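PDB 5Z87: EmGH1 from Erythrobacter marinus, which probably hydrolyses beta-glucosidic bonds, releasing terminal glucose. Local coordinates for residues Q481-E490 and S503-L514; R549-L557 and L579-L590. All blocks are in the same frame, centred on the assembly; numbering follows the deposited sequence.

Both contacts belong to the glycosyl hydrolase family 3 C-terminal domain and illustrate how loops are fastened to helix starts, yet at different depths. Contact 1 lies near the surface and closes the loop between strand 476-480 and helix 508-522 on itself; contact 2 is buried and brings the loop before helix 561-569 against the end of strand 574-580 and the start of helix 588-593. Their centres are about 17 Å apart, and their nearest atoms about 6 Å. In contact 1 backbone bonds, one asparagine and an outer salt bridge do the work; in contact 2 leucines pack beside a carboxylate that meets a helix start and an arginine held by carbonyls. The second subunit reaches both.

Contact 1: residues Q481-E490 and S503-L514; sequences QGCAITAGDE and SVQADPARNRRL
Asn511, in the first turn of helix 508-522, grips both polar backbone atoms of Ala484 in the loop that joins strand 476-480 to this helix in the alpha/beta sandwich of the family 3 C-terminal domain. Its OD1 accepts from Ala484 N at 2.6 Å, an almost straight bond (174°), while its ND2 gives a hydrogen to Ala484 O, in the carbonyl plane and on a lone pair; Glu560 OE1 is a second acceptor for ND2. The amide is thereby fixed in its rotation by both ends. Further along, a single beta bridge joins Thr486 to Gln505: Ala506 N donates to Ile485 O at 2.9 Å, and Ala487 N to Val504 O. A water gives a second hydrogen to Ile485 O, and another links Gly482 N to Leu514 O. Ala506 CB packs on Ala484 CB at 3.6 Å. Thr486 OG1 donates to Asp489 OD2, across the type II turn 486-489, and is also hydrogen-bonded to Asn535 ND2. Asp507 caps the helix through Arg510 N. On the outer side Arg510, extended from CG to NE, meets the Glu490 carboxylate side-on and nearly coplanar, NE reaching OE2 at 2.9 Å and NH2 reaching OE1 at 2.8 Å.

Contact 2: residues R549-L557 and L579-L590; sequences RGDRDDLEL and LIHGRPLSPLVL. With EDO (1,2-ethanediol), chain L.
Leu557 pushes its branched end into the tightly packed half of this contact, where CD2 meets Leu585 CD1 at 3.9 Å and CG rests on Pro587 CB. Leu555 adds its own side chain, CB against Ser586 CB, while its carbonyl O accepts from Ser586 N at 2.8 Å. Beside this apolar patch Arg552 turns its chain at chi3 (57°), which brings NH1 and NH2 end-on to one atom, Glu556 O. Its aliphatic part covers one face of the Arg583 guanidinium, with CB 3.8 Å above the plane, and the two guanidinium planes stand nearly perpendicular (83°). Carbonyls hold Arg583: NH2 donates in plane to Gly550 O at 2.9 Å, and Thr538 O, Arg189 O and Pro188 O take further hydrogens. At the other end of the 549-557 loop, against the second subunit, Asp553 OD1 accepts from O2 of an ethanediol, probably from the crystallisation liquor, at 2.9 Å, and its OD2 is bonded by Ser654 of that subunit.

The more open side is polar. Glu556 bends at chi2 (-74°), carrying OE2 to the start of helix 588-593, where its syn lone pair receives Val589 N at 3.1 Å; OE1 takes Leu557 N, Asn562 ND2 and a water that also accepts from Leu590 N. With the carboxylate cut back to an alanine, Val589 N would probably lose its acceptor and the bridging water one partner. The whole joins a loop that makes an Asx turn at Asp554 to the strand-loop-helix connection 579-590 of the alpha/beta sandwich that is the C-terminal domain of family 3 enzymes.

Contact 1: residues Q481-E490 and S503-L514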
loop_
_atom_site.group_PDB
_atom_site.type_symbol
_atom_site.label_atom_id
_atom_site.label_comp_id
_atom_site.label_asym_id
_atom_site.label_seq_id
_atom_site.Cartn_x
_atom_site.Cartn_y
_atom_site.Cartn_z
ATOM N N GLN A 481 -18.173 -29.675 -17.658
ATOM C CA GLN A 481 -17.339 -28.475 -17.664
ATOM C C GLN A 481 -17.744 -27.511 -16.544
ATOM O O GLN A 481 -16.892 -27.000 -15.804
ATOM C CB GLN A 481 -17.430 -27.802 -19.037
ATOM C CG GLN A 481 -16.638 -26.513 -19.180
ATOM C CD GLN A 481 -15.136 -26.730 -19.131
ATOM O OE1 GLN A 481 -14.638 -27.832 -19.387
ATOM N NE2 GLN A 481 -14.405 -25.675 -18.794
ATOM N N GLY A 482 -19.048 -27.272 -16.387
ATOM C CA GLY A 482 -19.532 -26.347 -15.379
ATOM C C GLY A 482 -19.483 -24.917 -15.876
ATOM O O GLY A 482 -20.522 -24.318 -16.162
ATOM N N CYS A 483 -18.271 -24.365 -15.979
ATOM C CA CYS A 483 -18.029 -23.081 -16.628
ATOM C C CYS A 483 -16.555 -23.009 -17.005
ATOM O O CYS A 483 -15.733 -23.805 -16.539
ATOM C CB CYS A 483 -18.413 -21.899 -15.731
ATOM S SG CYS A 483 -17.320 -21.694 -14.279
ATOM N N ALA A 484 -16.236 -22.049 -17.864
ATOM C CA ALA A 484 -14.868 -21.755 -18.258
ATOM C C ALA A 484 -14.409 -20.474 -17.574
ATOM O O ALA A 484 -15.201 -19.554 -17.353
ATOM C CB ALA A 484 -14.743 -21.604 -19.781
ATOM N N ILE A 485 -13.119 -20.427 -17.231
ATOM C CA ILE A 485 -12.498 -19.214 -16.704
ATOM C C ILE A 485 -12.015 -18.378 -17.882
ATOM O O ILE A 485 -12.424 -17.223 -18.069
ATOM C CB ILE A 485 -11.348 -19.553 -15.737
ATOM C CG1 ILE A 485 -11.902 -20.193 -14.459
ATOM C CG2 ILE A 485 -10.508 -18.316 -15.434
ATOM C CD1 ILE A 485 -10.849 -20.795 -13.553
ATOM N N THR A 486 -11.163 -18.972 -18.702
ATOM C CA THR A 486 -10.651 -18.325 -19.897
ATOM C C THR A 486 -11.194 -19.032 -21.130
ATOM O O THR A 486 -11.405 -20.248 -21.125
ATOM C CB THR A 486 -9.124 -18.327 -19.889
ATOM O OG1 THR A 486 -8.656 -19.558 -19.319
ATOM C CG2 THR A 486 -8.626 -17.171 -19.035
ATOM N N ALA A 487 -11.452 -18.256 -22.180
ATOM C CA ALA A 487 -12.056 -18.816 -23.381
ATOM C C ALA A 487 -11.051 -19.681 -24.129
ATOM O O ALA A 487 -9.869 -19.341 -24.237
ATOM C CB ALA A 487 -12.584 -17.707 -24.283
ATOM N N GLY A 488 -11.530 -20.817 -24.633
ATOM C CA GLY A 488 -10.674 -21.791 -25.267
ATOM C C GLY A 488 -9.952 -22.715 -24.314
ATOM O O GLY A 488 -9.217 -23.600 -24.772
ATOM N N ASP A 489 -10.127 -22.538 -23.007
ATOM C CA ASP A 489 -9.518 -23.411 -22.008
ATOM C C ASP A 489 -10.646 -24.202 -21.345
ATOM O O ASP A 489 -11.092 -23.897 -20.236
ATOM C CB ASP A 489 -8.664 -22.597 -20.982
ATOM C CG ASP A 489 -7.452 -21.916 -21.639
ATOM O OD1 ASP A 489 -6.727 -22.584 -22.419
ATOM O OD2 ASP A 489 -7.226 -20.711 -21.377
ATOM N N GLU A 490 -11.120 -25.222 -22.063
ATOM C CA GLU A 490 -12.122 -26.161 -21.580
ATOM C C GLU A 490 -11.655 -27.576 -21.896
ATOM O O GLU A 490 -10.853 -27.799 -22.809
ATOM C CB GLU A 490 -13.500 -25.912 -22.215
ATOM C CG GLU A 490 -14.081 -24.521 -21.979
ATOM C CD GLU A 490 -15.493 -24.377 -22.546
ATOM O OE1 GLU A 490 -16.151 -25.422 -22.770
ATOM O OE2 GLU A 490 -15.945 -23.225 -22.768
ATOM N N SER A 503 -4.729 -14.257 -23.803
ATOM C CA SER A 503 -5.851 -14.884 -23.129
ATOM C C SER A 503 -7.032 -13.920 -23.057
ATOM O O SER A 503 -6.863 -12.716 -22.831
ATOM C CB SER A 503 -5.419 -15.328 -21.733
ATOM O OG SER A 503 -6.506 -15.807 -20.975
ATOM N N VAL A 504 -8.236 -14.454 -23.280
ATOM C CA VAL A 504 -9.478 -13.693 -23.173
ATOM C C VAL A 504 -10.388 -14.369 -22.148
ATOM O O VAL A 504 -10.367 -15.590 -21.975
ATOM C CB VAL A 504 -10.186 -13.548 -24.540
ATOM C CG1 VAL A 504 -9.183 -13.187 -25.617
ATOM C CG2 VAL A 504 -10.877 -14.819 -24.922
ATOM N N GLN A 505 -11.180 -13.563 -21.444
ATOM C CA GLN A 505 -12.052 -14.118 -20.419
ATOM C C GLN A 505 -13.201 -14.902 -21.052
ATOM O O GLN A 505 -13.670 -14.585 -22.144
ATOM C CB GLN A 505 -12.595 -13.005 -19.526
ATOM C CG GLN A 505 -13.200 -13.510 -18.230
ATOM C CD GLN A 505 -13.658 -12.380 -17.331
ATOM O OE1 GLN A 505 -13.347 -11.222 -17.584
ATOM N NE2 GLN A 505 -14.403 -12.711 -16.279
ATOM N N ALA A 506 -13.655 -15.936 -20.354
ATOM C CA ALA A 506 -14.702 -16.784 -20.903
ATOM C C ALA A 506 -16.013 -16.019 -21.032
ATOM O O ALA A 506 -16.296 -15.091 -20.267
ATOM C CB ALA A 506 -14.904 -18.020 -20.033
ATOM N N ASP A 507 -16.815 -16.418 -22.022
ATOM C CA ASP A 507 -18.061 -15.709 -22.311
ATOM C C ASP A 507 -19.118 -16.030 -21.255
ATOM O O ASP A 507 -19.378 -17.209 -20.982
ATOM C CB ASP A 507 -18.571 -16.067 -23.704
ATOM C CG ASP A 507 -19.932 -15.467 -23.993
ATOM O OD1 ASP A 507 -20.145 -14.279 -23.680
ATOM O OD2 ASP A 507 -20.800 -16.188 -24.524
ATOM N N PRO A 508 -19.729 -15.019 -20.629
ATOM C CA PRO A 508 -20.753 -15.304 -19.610
ATOM C C PRO A 508 -21.950 -16.084 -20.132
ATOM O O PRO A 508 -22.424 -16.986 -19.433
ATOM C CB PRO A 508 -21.157 -13.907 -19.128
ATOM C CG PRO A 508 -19.976 -13.051 -19.422
ATOM C CD PRO A 508 -19.391 -13.587 -20.688
ATOM N N ALA A 509 -22.455 -15.768 -21.334
ATOM C CA ALA A 509 -23.643 -16.465 -21.838
ATOM C C ALA A 509 -23.353 -17.935 -22.102
ATOM O O ALA A 509 -24.164 -18.806 -21.760
ATOM C CB ALA A 509 -24.171 -15.795 -23.105
ATOM N N ARG A 510 -22.203 -18.237 -22.710
ATOM C CA ARG A 510 -21.818 -19.633 -22.871
ATOM C C ARG A 510 -21.691 -20.316 -21.515
ATOM O O ARG A 510 -22.147 -21.453 -21.336
ATOM C CB ARG A 510 -20.514 -19.729 -23.662
ATOM C CG ARG A 510 -19.874 -21.103 -23.617
ATOM C CD ARG A 510 -18.801 -21.294 -24.689
ATOM N NE ARG A 510 -18.150 -22.604 -24.548
ATOM C CZ ARG A 510 -18.679 -23.753 -24.971
ATOM N NH1 ARG A 510 -19.868 -23.760 -25.565
ATOM N NH2 ARG A 510 -18.030 -24.900 -24.796
ATOM N N ASN A 511 -21.117 -19.621 -20.533
ATOM C CA ASN A 511 -20.956 -20.198 -19.201
ATOM C C ASN A 511 -22.302 -20.499 -18.553
ATOM O O ASN A 511 -22.449 -21.509 -17.858
ATOM C CB ASN A 511 -20.144 -19.250 -18.314
ATOM C CG ASN A 511 -18.641 -19.458 -18.441
ATOM O OD1 ASN A 511 -18.169 -20.557 -18.735
ATOM N ND2 ASN A 511 -17.882 -18.398 -18.193
ATOM N N ARG A 512 -23.293 -19.626 -18.744
ATOM C CA ARG A 512 -24.621 -19.894 -18.191
ATOM C C ARG A 512 -25.226 -21.160 -18.780
ATOM O O ARG A 512 -25.808 -21.974 -18.051
ATOM C CB ARG A 512 -25.541 -18.704 -18.428
ATOM C CG ARG A 512 -24.980 -17.457 -17.833
ATOM C CD ARG A 512 -26.010 -16.449 -17.437
ATOM N NE ARG A 512 -25.420 -15.643 -16.374
ATOM C CZ ARG A 512 -24.689 -14.549 -16.576
ATOM N NH1 ARG A 512 -24.175 -13.899 -15.537
ATOM N NH2 ARG A 512 -24.488 -14.099 -17.814
ATOM N N ARG A 513 -25.087 -21.352 -20.097
ATOM C CA ARG A 513 -25.536 -22.601 -20.705
ATOM C C ARG A 513 -24.782 -23.787 -20.123
ATOM O O ARG A 513 -25.383 -24.832 -19.836
ATOM C CB ARG A 513 -25.370 -22.540 -22.225
ATOM C CG ARG A 513 -26.108 -21.368 -22.866
ATOM C CD ARG A 513 -26.200 -21.521 -24.382
ATOM N NE ARG A 513 -24.904 -21.367 -25.049
ATOM C CZ ARG A 513 -24.403 -20.203 -25.470
ATOM N NH1 ARG A 513 -23.215 -20.167 -26.072
ATOM N NH2 ARG A 513 -25.084 -19.074 -25.290
ATOM N N LEU A 514 -23.467 -23.641 -19.914
ATOM C CA LEU A 514 -22.701 -24.744 -19.344
ATOM C C LEU A 514 -23.115 -25.021 -17.908
ATOM O O LEU A 514 -23.046 -26.168 -17.456
ATOM C CB LEU A 514 -21.204 -24.451 -19.427
ATOM C CG LEU A 514 -20.582 -24.434 -20.825
ATOM C CD1 LEU A 514 -19.204 -23.759 -20.797
ATOM C CD2 LEU A 514 -20.498 -25.857 -21.414
HETATM O O HOH W 1 -21.339 -28.072 -17.905
HETATM O O HOH W 2 -14.125 -16.128 -16.220
#

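Contact 2: residues R549-L557 and L579-L590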
loop_
_atom_site.group_PDB
_atom_site.type_symbol
_atom_site.label_atom_id
_atom_site.label_comp_id
_atom_site.label_asym_id
_atom_site.label_seq_id
_atom_site.Cartn_x
_atom_site.Cartn_y
_atom_site.Cartn_z
ATOM N N ARG A 549 -0.548 -8.824 -18.946
ATOM C CA ARG A 549 -1.282 -8.626 -17.699
ATOM C C ARG A 549 -1.366 -9.916 -16.902
ATOM O O ARG A 549 -1.483 -11.003 -17.474
ATOM C CB ARG A 549 -2.702 -8.104 -17.951
ATOM C CG ARG A 549 -2.745 -6.771 -18.663
ATOM C CD ARG A 549 -4.118 -6.235 -18.675
ATOM N NE ARG A 549 -4.235 -5.104 -19.573
ATOM C CZ ARG A 549 -5.165 -4.162 -19.451
ATOM N NH1 ARG A 549 -5.216 -3.155 -20.312
ATOM N NH2 ARG A 549 -6.044 -4.232 -18.459
ATOM N N GLY A 550 -1.329 -9.784 -15.579
ATOM C CA GLY A 550 -1.290 -10.943 -14.711
ATOM C C GLY A 550 -1.704 -10.668 -13.285
ATOM O O GLY A 550 -1.946 -11.597 -12.513
ATOM N N ASP A 551 -1.780 -9.397 -12.919
ATOM C CA ASP A 551 -2.198 -8.988 -11.590
ATOM C C ASP A 551 -3.702 -8.712 -11.602
ATOM O O ASP A 551 -4.259 -8.333 -12.632
ATOM C CB ASP A 551 -1.393 -7.748 -11.162
ATOM C CG ASP A 551 0.128 -7.877 -11.499
ATOM O OD1 ASP A 551 0.758 -8.885 -11.102
ATOM O OD2 ASP A 551 0.698 -6.978 -12.161
ATOM N N ARG A 552 -4.363 -8.925 -10.459
ATOM C CA ARG A 552 -5.814 -8.752 -10.353
ATOM C C ARG A 552 -6.165 -7.653 -9.355
ATOM O O ARG A 552 -5.483 -7.462 -8.342
ATOM C CB ARG A 552 -6.531 -10.065 -9.930
ATOM C CG ARG A 552 -6.585 -11.139 -11.007
ATOM C CD ARG A 552 -7.488 -12.334 -10.644
ATOM N NE ARG A 552 -8.864 -11.933 -10.351
ATOM C CZ ARG A 552 -9.681 -12.598 -9.532
ATOM N NH1 ARG A 552 -9.274 -13.714 -8.931
ATOM N NH2 ARG A 552 -10.909 -12.142 -9.311
ATOM N N ASP A 553 -7.252 -6.937 -9.636
ATOM C CA ASP A 553 -7.781 -5.938 -8.714
ATOM C C ASP A 553 -8.965 -6.474 -7.919
ATOM O O ASP A 553 -9.832 -5.710 -7.493
ATOM C CB ASP A 553 -8.172 -4.668 -9.467
ATOM C CG ASP A 553 -9.146 -4.948 -10.589
ATOM O OD1 ASP A 553 -9.540 -6.128 -10.725
ATOM O OD2 ASP A 553 -9.515 -4.004 -11.326
ATOM N N ASP A 554 -9.018 -7.788 -7.735
ATOM C CA ASP A 554 -10.128 -8.474 -7.099
ATOM C C ASP A 554 -9.621 -9.853 -6.708
ATOM O O ASP A 554 -8.861 -10.462 -7.457
ATOM C CB ASP A 554 -11.331 -8.556 -8.051
ATOM C CG ASP A 554 -12.510 -9.327 -7.468
ATOM O OD1 ASP A 554 -12.661 -9.380 -6.233
ATOM O OD2 ASP A 554 -13.310 -9.865 -8.264
ATOM N N LEU A 555 -10.028 -10.335 -5.539
ATOM C CA LEU A 555 -9.555 -11.613 -5.037
ATOM C C LEU A 555 -10.638 -12.682 -4.998
ATOM O O LEU A 555 -10.356 -13.821 -4.599
ATOM C CB LEU A 555 -8.945 -11.425 -3.641
ATOM C CG LEU A 555 -7.731 -10.480 -3.605
ATOM C CD1 LEU A 555 -7.299 -10.190 -2.160
ATOM C CD2 LEU A 555 -6.565 -11.046 -4.433
ATOM N N GLU A 556 -11.865 -12.352 -5.379
ATOM C CA GLU A 556 -12.889 -13.373 -5.517
ATOM C C GLU A 556 -12.572 -14.299 -6.685
ATOM O O GLU A 556 -11.778 -13.976 -7.576
ATOM C CB GLU A 556 -14.258 -12.743 -5.759
ATOM C CG GLU A 556 -15.151 -12.700 -4.554
ATOM C CD GLU A 556 -15.722 -14.043 -4.183
ATOM O OE1 GLU A 556 -15.357 -15.076 -4.805
ATOM O OE2 GLU A 556 -16.562 -14.058 -3.263
ATOM N N LEU A 557 -13.219 -15.466 -6.675
ATOM C CA LEU A 557 -13.258 -16.318 -7.859
ATOM C C LEU A 557 -13.723 -15.525 -9.064
ATOM O O LEU A 557 -14.757 -14.848 -9.021
ATOM C CB LEU A 557 -14.197 -17.497 -7.627
ATOM C CG LEU A 557 -13.830 -18.335 -6.420
ATOM C CD1 LEU A 557 -14.779 -19.516 -6.344
ATOM C CD2 LEU A 557 -12.377 -18.787 -6.569
ATOM N N LEU A 579 -10.114 -26.112 -4.466
ATOM C CA LEU A 579 -9.602 -24.887 -5.077
ATOM C C LEU A 579 -8.246 -25.150 -5.731
ATOM O O LEU A 579 -7.312 -25.643 -5.084
ATOM C CB LEU A 579 -9.490 -23.760 -4.047
ATOM C CG LEU A 579 -10.799 -23.250 -3.445
ATOM C CD1 LEU A 579 -10.522 -22.319 -2.300
ATOM C CD2 LEU A 579 -11.618 -22.546 -4.482
ATOM N N ILE A 580 -8.146 -24.799 -7.008
ATOM C CA ILE A 580 -6.936 -24.946 -7.802
ATOM C C ILE A 580 -6.677 -23.594 -8.439
ATOM O O ILE A 580 -7.563 -23.050 -9.113
ATOM C CB ILE A 580 -7.082 -26.053 -8.867
ATOM C CG1 ILE A 580 -7.334 -27.399 -8.175
ATOM C CG2 ILE A 580 -5.848 -26.127 -9.783
ATOM C CD1 ILE A 580 -7.848 -28.499 -9.114
ATOM N N HIS A 581 -5.481 -23.042 -8.214
ATOM C CA HIS A 581 -5.230 -21.613 -8.439
ATOM C C HIS A 581 -3.779 -21.264 -8.101
ATOM O O HIS A 581 -3.097 -21.994 -7.376
ATOM C CB HIS A 581 -6.159 -20.750 -7.577
ATOM C CG HIS A 581 -6.050 -21.047 -6.111
ATOM N ND1 HIS A 581 -5.473 -20.173 -5.210
ATOM C CD2 HIS A 581 -6.434 -22.127 -5.388
ATOM C CE1 HIS A 581 -5.522 -20.694 -3.997
ATOM N NE2 HIS A 581 -6.089 -21.885 -4.078
ATOM N N GLY A 582 -3.334 -20.111 -8.609
ATOM C CA GLY A 582 -2.023 -19.575 -8.280
ATOM C C GLY A 582 -1.971 -18.689 -7.040
ATOM O O GLY A 582 -1.530 -19.131 -5.979
ATOM N N ARG A 583 -2.407 -17.442 -7.159
ATOM C CA ARG A 583 -2.390 -16.518 -6.020
ATOM C C ARG A 583 -3.339 -16.975 -4.911
ATOM O O ARG A 583 -4.303 -17.703 -5.163
ATOM C CB ARG A 583 -2.803 -15.124 -6.467
ATOM C CG ARG A 583 -4.221 -15.107 -7.032
ATOM C CD ARG A 583 -4.788 -13.702 -7.136
ATOM N NE ARG A 583 -3.901 -12.815 -7.886
ATOM C CZ ARG A 583 -3.832 -12.785 -9.212
ATOM N NH1 ARG A 583 -4.605 -13.595 -9.934
ATOM N NH2 ARG A 583 -2.999 -11.939 -9.812
ATOM N N PRO A 584 -3.105 -16.539 -3.676
ATOM C CA PRO A 584 -4.136 -16.709 -2.644
ATOM C C PRO A 584 -5.420 -16.038 -3.092
ATOM O O PRO A 584 -5.404 -14.890 -3.547
ATOM C CB PRO A 584 -3.534 -16.018 -1.416
ATOM C CG PRO A 584 -2.042 -16.005 -1.668
ATOM C CD PRO A 584 -1.920 -15.832 -3.158
ATOM N N LEU A 585 -6.537 -16.760 -2.965
ATOM C CA LEU A 585 -7.851 -16.244 -3.347
ATOM C C LEU A 585 -8.738 -16.046 -2.122
ATOM O O LEU A 585 -8.574 -16.711 -1.096
ATOM C CB LEU A 585 -8.547 -17.183 -4.338
ATOM C CG LEU A 585 -7.940 -17.189 -5.748
ATOM C CD1 LEU A 585 -8.532 -18.287 -6.593
ATOM C CD2 LEU A 585 -8.122 -15.842 -6.427
ATOM N N SER A 586 -9.700 -15.129 -2.241
ATOM C CA SER A 586 -10.618 -14.796 -1.151
ATOM C C SER A 586 -12.033 -15.149 -1.590
ATOM O O SER A 586 -12.822 -14.265 -1.961
ATOM C CB SER A 586 -10.518 -13.322 -0.767
ATOM O OG SER A 586 -9.254 -13.068 -0.199
ATOM N N PRO A 587 -12.384 -16.428 -1.554
ATOM C CA PRO A 587 -13.646 -16.932 -2.122
ATOM C C PRO A 587 -14.776 -16.844 -1.090
ATOM O O PRO A 587 -15.195 -17.824 -0.467
ATOM C CB PRO A 587 -13.284 -18.373 -2.488
ATOM C CG PRO A 587 -12.300 -18.770 -1.360
ATOM C CD PRO A 587 -11.643 -17.496 -0.857
ATOM N N LEU A 588 -15.272 -15.615 -0.911
ATOM C CA LEU A 588 -16.244 -15.319 0.135
ATOM C C LEU A 588 -17.540 -16.080 -0.084
ATOM O O LEU A 588 -18.059 -16.729 0.835
ATOM C CB LEU A 588 -16.546 -13.822 0.158
ATOM C CG LEU A 588 -15.788 -12.868 1.057
ATOM C CD1 LEU A 588 -16.510 -11.525 1.017
ATOM C CD2 LEU A 588 -15.727 -13.420 2.471
ATOM N N VAL A 589 -18.091 -15.980 -1.294
ATOM C CA VAL A 589 -19.338 -16.665 -1.615
ATOM C C VAL A 589 -19.207 -18.155 -1.337
ATOM O O VAL A 589 -20.026 -18.745 -0.621
ATOM C CB VAL A 589 -19.736 -16.373 -3.073
ATOM C CG1 VAL A 589 -20.897 -17.253 -3.508
ATOM C CG2 VAL A 589 -20.099 -14.892 -3.204
ATOM N N LEU A 590 -18.131 -18.767 -1.841
ATOM C CA LEU A 590 -17.901 -20.185 -1.589
ATOM C C LEU A 590 -17.718 -20.468 -0.102
ATOM O O LEU A 590 -18.222 -21.473 0.416
ATOM C CB LEU A 590 -16.688 -20.655 -2.383
ATOM C CG LEU A 590 -16.490 -22.164 -2.510
ATOM C CD1 LEU A 590 -17.595 -22.765 -3.387
ATOM C CD2 LEU A 590 -15.087 -22.468 -3.076
HETATM C C1 EDO L . -13.188 -5.026 -13.081
HETATM O O1 EDO L . -13.702 -5.290 -14.398
HETATM C C2 EDO L . -13.402 -6.259 -12.202
HETATM O O2 EDO L . -12.386 -6.347 -11.194
HETATM O O HOH W 3 -16.272 -17.524 -3.725
#